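PDB 6FRL: tryptophan halogenase superfamily from Brevundimonas sp. BAL3, which catalyses flavin-dependent halogenation, preferring bromination over chlorination, probably on indole-like aromatic substrates. Local coordinates for residues B[271-276]-B[304-309]. Sequence-based numbering, arbitrary orientation.
Sequences TARSAG and LAELMP
Glu-306, on the short helix 300-307, reaches with its carboxylate to Ser-274 in the beta-hairpin turn that links the antiparallel strands 268-273 and 276-282 of the large mixed sheet. At the start of 304-309, Leu-304 packs on Tyr-252 and Pro-319 of that sheet, before Glu-306 turns to the hairpin. Its CG stands anti to the carbonyl carbon (chi1 -56°) and the chain runs on extended, which carries the carboxylate across to the turn. There Glu-306 OE2 accepts a 2.8 Å hydrogen bond from Ser-274 OG, arriving from above the carboxylate plane, and a weak one of 3.3 Å from Ser-274 N, so one oxygen serves the hydroxyl and, weakly, the backbone N-H. With an alanine in place of Glu-306, the Ser-274 hydroxyl would probably lose its acceptor and the turn be tied less firmly to the helix. Leu-307 turns back to Tyr-252 and Leu-291, and Met-308 packs on Pro-315 and Pro-319. Despite its opposite charge, Arg-273 forms no salt bridge here: its NE stays 6.2 Å from Glu-306 OE1, while its NH2 bonds to Gln-278 and Thr-271 CG2 lies over its guanidinium face. Arg-273 meets the carboxylate through its CB, which lies 3.6 Å from Glu-306 OE1.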
loop_
_atom_site.group_PDB
_atom_site.type_symbol
_atom_site.label_atom_id
_atom_site.label_comp_id
_atom_site.label_asym_id
_atom_site.label_seq_id
_atom_site.Cartn_x
_atom_site.Cartn_y
_atom_site.Cartn_z
ATOM N N THR B 271 11.105 30.193 0.416
ATOM C CA THR B 271 10.782 31.405 1.170
ATOM C C THR B 271 9.486 32.044 0.645
ATOM O O THR B 271 9.414 32.477 -0.515
ATOM C CB THR B 271 11.930 32.435 1.087
ATOM O OG1 THR B 271 13.134 31.852 1.590
ATOM C CG2 THR B 271 11.607 33.705 1.906
ATOM N N ALA B 272 8.453 32.086 1.494
ATOM C CA ALA B 272 7.197 32.738 1.116
ATOM C C ALA B 272 7.391 34.253 0.990
ATOM O O ALA B 272 8.033 34.875 1.848
ATOM C CB ALA B 272 6.106 32.438 2.130
ATOM N N ARG B 273 6.823 34.827 -0.075
ATOM C CA ARG B 273 6.839 36.285 -0.313
ATOM C C ARG B 273 5.393 36.790 -0.394
ATOM O O ARG B 273 4.476 36.076 0.023
ATOM C CB ARG B 273 7.671 36.632 -1.580
ATOM C CG ARG B 273 9.103 36.107 -1.610
ATOM C CD ARG B 273 9.974 36.743 -0.559
ATOM N NE ARG B 273 11.392 36.448 -0.784
ATOM C CZ ARG B 273 12.352 36.610 0.129
ATOM N NH1 ARG B 273 12.087 37.089 1.353
ATOM N NH2 ARG B 273 13.620 36.335 -0.176
ATOM N N SER B 274 5.183 38.002 -0.908
ATOM C CA SER B 274 3.860 38.670 -0.873
ATOM C C SER B 274 2.764 37.966 -1.649
ATOM O O SER B 274 1.601 38.055 -1.253
ATOM C CB SER B 274 3.958 40.151 -1.361
ATOM O OG SER B 274 4.002 40.268 -2.773
ATOM N N ALA B 275 3.113 37.291 -2.747
ATOM C CA ALA B 275 2.082 36.662 -3.602
ATOM C C ALA B 275 2.562 35.416 -4.320
ATOM O O ALA B 275 2.268 35.215 -5.507
ATOM C CB ALA B 275 1.496 37.670 -4.592
ATOM N N GLY B 276 3.238 34.566 -3.549
ATOM C CA GLY B 276 3.894 33.350 -4.041
ATOM C C GLY B 276 5.125 33.047 -3.218
ATOM O O GLY B 276 5.183 33.395 -2.037
ATOM N N LEU B 304 10.076 40.921 -9.865
ATOM C CA LEU B 304 11.537 41.014 -9.920
ATOM C C LEU B 304 12.094 41.770 -8.707
ATOM O O LEU B 304 13.216 41.481 -8.255
ATOM C CB LEU B 304 11.980 41.662 -11.233
ATOM C CG LEU B 304 11.558 40.947 -12.537
ATOM C CD1 LEU B 304 11.997 41.686 -13.793
ATOM C CD2 LEU B 304 12.082 39.525 -12.581
ATOM N N ALA B 305 11.300 42.709 -8.170
ATOM C CA ALA B 305 11.635 43.434 -6.930
ATOM C C ALA B 305 11.705 42.534 -5.687
ATOM O O ALA B 305 12.448 42.823 -4.743
ATOM C CB ALA B 305 10.644 44.577 -6.696
ATOM N N GLU B 306 10.915 41.470 -5.671
ATOM C CA GLU B 306 11.001 40.464 -4.602
ATOM C C GLU B 306 12.189 39.484 -4.808
ATOM O O GLU B 306 12.908 39.161 -3.851
ATOM C CB GLU B 306 9.672 39.697 -4.498
ATOM C CG GLU B 306 8.452 40.578 -4.285
ATOM C CD GLU B 306 7.269 39.852 -3.688
ATOM O OE1 GLU B 306 6.816 38.828 -4.261
ATOM O OE2 GLU B 306 6.792 40.326 -2.636
ATOM N N LEU B 307 12.392 39.054 -6.058
ATOM C CA LEU B 307 13.365 38.020 -6.395
ATOM C C LEU B 307 14.798 38.533 -6.380
ATOM O O LEU B 307 15.645 38.020 -5.642
ATOM C CB LEU B 307 13.033 37.435 -7.778
ATOM C CG LEU B 307 13.827 36.304 -8.462
ATOM C CD1 LEU B 307 14.030 35.041 -7.624
ATOM C CD2 LEU B 307 13.144 35.975 -9.773
ATOM N N MET B 308 15.056 39.582 -7.164
ATOM C CA MET B 308 16.442 39.979 -7.528
ATOM C C MET B 308 17.314 40.530 -6.395
ATOM O O MET B 308 18.523 40.350 -6.450
ATOM C CB MET B 308 16.432 40.915 -8.735
ATOM C CG MET B 308 15.862 40.259 -10.016
ATOM S SD MET B 308 16.708 38.763 -10.636
ATOM C CE MET B 308 18.358 39.413 -10.821
ATOM N N PRO B 309 16.723 41.158 -5.359
ATOM C CA PRO B 309 17.559 41.527 -4.182
ATOM C C PRO B 309 17.923 40.404 -3.215
ATOM O O PRO B 309 18.652 40.666 -2.262
ATOM C CB PRO B 309 16.694 42.557 -3.419
ATOM C CG PRO B 309 15.565 42.911 -4.324
ATOM C CD PRO B 309 15.386 41.783 -5.303
#